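Local coordinates for protein benzoylformate Decarboxylase (Polynucleobacter necessarius, PDB 4K9Q) that probably decarboxylates benzoylformate to benzaldehyde and carbon dioxide with the help of thiamine diphosphate and a magnesium ion, at residues K89-I94 / T145-P150; D265-I270 / E288-L293. One frame throughout, in Å; residues are numbered along the deposited sequence.

Interaction 1 (K89-I94 / T145-P150); sequences KTPLII and TAMQQP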
loop_
_atom_site.group_PDB
_atom_site.type_symbol
_atom_site.label_atom_id
_atom_site.label_comp_id
_atom_site.label_asym_id
_atom_site.label_seq_id
_atom_site.Cartn_x
_atom_site.Cartn_y
_atom_site.Cartn_z
ATOM N N LYS A 89 4.286 -1.306 21.295
ATOM C CA LYS A 89 3.762 0.062 21.419
ATOM C C LYS A 89 4.817 1.073 21.873
ATOM O O LYS A 89 4.557 1.951 22.703
ATOM C CB LYS A 89 2.519 0.095 22.312
ATOM C CG LYS A 89 1.317 -0.564 21.630
ATOM C CD LYS A 89 0.022 -0.418 22.413
ATOM C CE LYS A 89 -0.019 -1.329 23.633
ATOM N NZ LYS A 89 -1.448 -1.578 24.019
ATOM N N THR A 90 6.015 0.961 21.302
ATOM C CA THR A 90 7.120 1.832 21.693
ATOM C C THR A 90 7.192 3.003 20.733
ATOM O O THR A 90 7.201 2.810 19.525
ATOM C CB THR A 90 8.452 1.074 21.627
ATOM O OG1 THR A 90 8.337 -0.150 22.364
ATOM C CG2 THR A 90 9.601 1.927 22.182
ATOM N N PRO A 91 7.247 4.228 21.272
ATOM C CA PRO A 91 7.200 5.433 20.435
ATOM C C PRO A 91 8.549 5.798 19.787
ATOM O O PRO A 91 9.042 6.904 20.003
ATOM C CB PRO A 91 6.753 6.512 21.422
ATOM C CG PRO A 91 7.286 6.055 22.747
ATOM C CD PRO A 91 7.223 4.543 22.714
ATOM N N LEU A 92 9.117 4.892 18.994
ATOM C CA LEU A 92 10.375 5.173 18.304
ATOM C C LEU A 92 10.155 6.095 17.115
ATOM O O LEU A 92 9.141 5.993 16.409
ATOM C CB LEU A 92 11.014 3.875 17.807
ATOM C CG LEU A 92 11.355 2.845 18.863
ATOM C CD1 LEU A 92 12.062 1.666 18.182
ATOM C CD2 LEU A 92 12.246 3.486 19.958
ATOM N N ILE A 93 11.102 7.002 16.897
ATOM C CA ILE A 93 11.106 7.790 15.673
ATOM C C ILE A 93 12.158 7.202 14.742
ATOM O O ILE A 93 13.369 7.420 14.926
ATOM C CB ILE A 93 11.367 9.275 15.964
ATOM C CG1 ILE A 93 10.251 9.819 16.863
ATOM C CG2 ILE A 93 11.444 10.072 14.654
ATOM C CD1 ILE A 93 10.469 11.254 17.322
ATOM N N ILE A 94 11.694 6.424 13.767
ATOM C CA ILE A 94 12.600 5.760 12.836
ATOM C C ILE A 94 12.951 6.710 11.704
ATOM O O ILE A 94 12.069 7.164 10.974
ATOM C CB ILE A 94 11.986 4.485 12.221
ATOM C CG1 ILE A 94 11.399 3.541 13.291
ATOM C CG2 ILE A 94 13.037 3.780 11.344
ATOM C CD1 ILE A 94 12.387 3.016 14.303
ATOM N N THR A 145 2.648 11.939 16.673
ATOM C CA THR A 145 1.977 10.709 16.255
ATOM C C THR A 145 2.407 9.530 17.122
ATOM O O THR A 145 1.584 8.714 17.552
ATOM C CB THR A 145 2.260 10.401 14.786
ATOM O OG1 THR A 145 1.817 11.503 13.974
ATOM C CG2 THR A 145 1.548 9.118 14.364
ATOM N N ALA A 146 3.704 9.442 17.385
ATOM C CA ALA A 146 4.251 8.330 18.153
ATOM C C ALA A 146 3.787 8.337 19.609
ATOM O O ALA A 146 3.545 7.279 20.191
ATOM C CB ALA A 146 5.783 8.346 18.092
ATOM N N MET A 147 3.669 9.530 20.193
ATOM C CA MET A 147 3.451 9.661 21.630
ATOM C C MET A 147 1.987 9.628 22.084
ATOM O O MET A 147 1.705 9.421 23.271
ATOM C CB MET A 147 4.149 10.916 22.148
ATOM C CG MET A 147 5.675 10.729 22.206
ATOM S SD MET A 147 6.179 9.532 23.451
ATOM C CE MET A 147 6.114 10.544 24.929
ATOM N N GLN A 148 1.061 9.841 21.152
ATOM C CA GLN A 148 -0.357 9.698 21.462
ATOM C C GLN A 148 -0.761 8.233 21.531
ATOM O O GLN A 148 -0.254 7.390 20.788
ATOM C CB GLN A 148 -1.207 10.460 20.441
ATOM C CG GLN A 148 -0.900 11.941 20.469
ATOM C CD GLN A 148 -1.700 12.745 19.469
ATOM O OE1 GLN A 148 -2.142 13.853 19.774
ATOM N NE2 GLN A 148 -1.891 12.201 18.267
ATOM N N GLN A 149 -1.658 7.932 22.456
ATOM C CA GLN A 149 -2.079 6.556 22.696
ATOM C C GLN A 149 -2.923 6.061 21.521
ATOM O O GLN A 149 -3.713 6.824 20.965
ATOM C CB GLN A 149 -2.897 6.533 23.983
ATOM C CG GLN A 149 -2.891 5.230 24.719
ATOM C CD GLN A 149 -3.285 5.410 26.165
ATOM O OE1 GLN A 149 -4.419 5.784 26.464
ATOM N NE2 GLN A 149 -2.343 5.157 27.077
ATOM N N PRO A 150 -2.750 4.789 21.112
ATOM C CA PRO A 150 -1.769 3.803 21.570
ATOM C C PRO A 150 -0.421 4.145 20.948
ATOM O O PRO A 150 -0.328 4.328 19.730
ATOM C CB PRO A 150 -2.304 2.489 20.989
ATOM C CG PRO A 150 -3.002 2.891 19.740
ATOM C CD PRO A 150 -3.606 4.255 20.028
#
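Pro91 sits at the centre of an inverse gamma turn and presses its ring on the last turn of helix 135-147, against Ala146 and Met147. The turn closes through a weak bond from Leu92 N to Thr90 O, and Pro91 O is left buried without a polar partner. What joins the two segments is van der Waals contact. Pro91 CB lies 3.9 Å from Ala146 CB and 3.5 Å from the carbonyl atom Ala146 O, so that one ring carbon meets both the methyl and the backbone carbonyl oxygen of the same residue. Met147 reaches the same ring from another direction. Its chi1 (-74°) and chi2 (-68°) set SD 3.7 Å from Pro91 CB and equally near Pro91 CG. Farther along, Lys89 CD rests 4.0 Å from CB of Pro150, which follows a cis peptide bond. Only the aliphatic part of Lys89 is used here; its NZ goes on to salt bridges with Asp207 and Asp297. Lys89 ends helix 79-88 with a Schellman motif, and strand 93-98 starts just beyond the turn. Helix 47-61 touches the turn through Ser58. Val154 on strand 154-159 packs against Ala146 and bonds to the backbone of Leu92, so the end of helix 135-147 is seated where strands 93-98 and 154-159 run side by side in the parallel sheet.

Interaction 2 (D265-I270 / E288-L293); sequences DLIVVI and EGSTLL
Leu292 CD1 rests against two methyl branches of the neighbouring strand, 4.0 Å from Ile267 CG2 and 3.8 Å from Val269 CG2. The leucine holds CG anti to its own nitrogen (chi1 180°), and CG also comes up to the carbonyl atom Ile267 O. With alanine in place of Leu292, the methyls of Ile267 and Val269 would probably lose this shared neighbour and a gap would be likely to open on their face of the sheet. On the face shared by Leu266, Thr291 and Leu293, Leu266 reaches diagonally to Leu293, CD1 to CG at 4.0 Å, and the same CD1 touches OG1 of Thr291, its bridge partner, at 3.5 Å. Leu293 is also covered by Phe190 and Arg193 of helix 184-196. Beneath the side chains the backbones form a parallel ladder: Thr291 N donates to Asp265 O, Ile267 N to Thr291 O, Leu293 N to Ile267 O, and Val269 N to Leu293 O. The last bond is 2.8 Å long and nearly straight at the hydrogen (171°), while the first is longer and more bent. At that end a water donates to Asp265 O and is also hydrogen-bonded to Thr291 OG1, which has Arg193 as a further partner. The polar work is therefore done mainly by the main chain, which fixes the register inside the central Rossmann-like sheet; leucine, isoleucine and valine add apolar cover on its two faces, and water and charge enter where the strands begin.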
loop_
_atom_site.group_PDB
_atom_site.type_symbol
_atom_site.label_atom_id
_atom_site.label_comp_id
_atom_site.label_asym_id
_atom_site.label_seq_id
_atom_site.Cartn_x
_atom_site.Cartn_y
_atom_site.Cartn_z
ATOM N N ASP A 265 -17.839 -16.621 36.787
ATOM C CA ASP A 265 -18.928 -16.136 35.934
ATOM C C ASP A 265 -18.558 -14.915 35.093
ATOM O O ASP A 265 -19.090 -14.720 34.001
ATOM C CB ASP A 265 -20.206 -15.868 36.745
ATOM C CG ASP A 265 -19.997 -14.892 37.895
ATOM O OD1 ASP A 265 -18.842 -14.688 38.326
ATOM O OD2 ASP A 265 -21.009 -14.341 38.383
ATOM N N LEU A 266 -17.646 -14.097 35.603
ATOM C CA LEU A 266 -17.253 -12.891 34.885
ATOM C C LEU A 266 -15.739 -12.865 34.711
ATOM O O LEU A 266 -14.998 -12.987 35.683
ATOM C CB LEU A 266 -17.731 -11.639 35.636
ATOM C CG LEU A 266 -17.416 -10.294 34.986
ATOM C CD1 LEU A 266 -18.134 -10.188 33.656
ATOM C CD2 LEU A 266 -17.803 -9.146 35.902
ATOM N N ILE A 267 -15.286 -12.708 33.469
ATOM C CA ILE A 267 -13.848 -12.610 33.194
ATOM C C ILE A 267 -13.521 -11.149 32.878
ATOM O O ILE A 267 -14.069 -10.575 31.940
ATOM C CB ILE A 267 -13.425 -13.501 32.003
ATOM C CG1 ILE A 267 -13.950 -14.935 32.173
ATOM C CG2 ILE A 267 -11.906 -13.496 31.835
ATOM C CD1 ILE A 267 -13.586 -15.567 33.486
ATOM N N VAL A 268 -12.652 -10.546 33.679
ATOM C CA VAL A 268 -12.323 -9.136 33.534
ATOM C C VAL A 268 -10.874 -8.973 33.057
ATOM O O VAL A 268 -9.926 -9.195 33.818
ATOM C CB VAL A 268 -12.532 -8.374 34.857
ATOM C CG1 VAL A 268 -12.262 -6.881 34.664
ATOM C CG2 VAL A 268 -13.956 -8.583 35.372
ATOM N N VAL A 269 -10.710 -8.589 31.794
ATOM C CA VAL A 269 -9.379 -8.454 31.202
ATOM C C VAL A 269 -8.968 -6.991 31.134
ATOM O O VAL A 269 -9.623 -6.191 30.460
ATOM C CB VAL A 269 -9.357 -9.036 29.772
ATOM C CG1 VAL A 269 -7.940 -9.009 29.200
ATOM C CG2 VAL A 269 -9.934 -10.461 29.764
ATOM N N ILE A 270 -7.886 -6.634 31.820
ATOM C CA ILE A 270 -7.428 -5.248 31.832
ATOM C C ILE A 270 -6.040 -5.111 31.207
ATOM O O ILE A 270 -5.068 -5.675 31.714
ATOM C CB ILE A 270 -7.432 -4.670 33.272
ATOM C CG1 ILE A 270 -8.842 -4.762 33.870
ATOM C CG2 ILE A 270 -6.967 -3.218 33.272
ATOM C CD1 ILE A 270 -8.920 -4.254 35.288
ATOM N N GLU A 288 -18.501 -21.843 29.248
ATOM C CA GLU A 288 -19.934 -21.738 29.017
ATOM C C GLU A 288 -20.578 -21.046 30.218
ATOM O O GLU A 288 -20.272 -21.365 31.369
ATOM C CB GLU A 288 -20.539 -23.135 28.830
ATOM C CG GLU A 288 -21.786 -23.170 27.960
ATOM C CD GLU A 288 -21.469 -23.432 26.498
ATOM O OE1 GLU A 288 -21.128 -24.586 26.162
ATOM O OE2 GLU A 288 -21.558 -22.487 25.683
ATOM N N GLY A 289 -21.455 -20.085 29.953
ATOM C CA GLY A 289 -22.153 -19.402 31.024
ATOM C C GLY A 289 -21.479 -18.124 31.488
ATOM O O GLY A 289 -22.133 -17.258 32.069
ATOM N N SER A 290 -20.176 -18.003 31.234
ATOM C CA SER A 290 -19.458 -16.792 31.619
ATOM C C SER A 290 -19.585 -15.704 30.558
ATOM O O SER A 290 -20.055 -15.950 29.440
ATOM C CB SER A 290 -17.981 -17.091 31.896
ATOM O OG SER A 290 -17.322 -17.538 30.728
ATOM N N THR A 291 -19.195 -14.493 30.932
ATOM C CA THR A 291 -19.134 -13.368 30.000
ATOM C C THR A 291 -17.829 -12.647 30.296
ATOM O O THR A 291 -17.204 -12.892 31.332
ATOM C CB THR A 291 -20.316 -12.396 30.150
ATOM O OG1 THR A 291 -20.261 -11.757 31.431
ATOM C CG2 THR A 291 -21.647 -13.143 29.996
ATOM N N LEU A 292 -17.412 -11.771 29.391
ATOM C CA LEU A 292 -16.104 -11.131 29.508
ATOM C C LEU A 292 -16.162 -9.617 29.313
ATOM O O LEU A 292 -16.911 -9.116 28.465
ATOM C CB LEU A 292 -15.131 -11.764 28.501
ATOM C CG LEU A 292 -13.688 -11.249 28.431
ATOM C CD1 LEU A 292 -12.707 -12.379 28.058
ATOM C CD2 LEU A 292 -13.593 -10.103 27.437
ATOM N N LEU A 293 -15.357 -8.902 30.103
ATOM C CA LEU A 293 -15.132 -7.473 29.897
ATOM C C LEU A 293 -13.675 -7.289 29.488
ATOM O O LEU A 293 -12.801 -8.004 29.988
ATOM C CB LEU A 293 -15.389 -6.685 31.183
ATOM C CG LEU A 293 -16.759 -6.891 31.828
ATOM C CD1 LEU A 293 -16.849 -6.136 33.140
ATOM C CD2 LEU A 293 -17.847 -6.448 30.878
HETATM O O HOH W 1 -21.528 -13.085 33.493
#

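The two contacts belong to different sheets of one chain: interaction 1 to the parallel sheet that includes strand 93-98, interaction 2 to that of the central domain. Their centres are 31 Å apart and their nearest atoms about 9 Å, so they do not touch. The bridge between them is indirect. Strand 291-296, which interaction 2 pairs with strand 266-270, runs out into Asp297, the salt-bridge partner of Lys89, and Asp298, which packs on Pro150. Neither contact lies at the thiamine diphosphate pocket or at the magnesium ion held by Asp429, Asn456 and Glu458; interaction 1 seats a helix end on its sheet, and interaction 2 pairs neighbouring strands within the central domain.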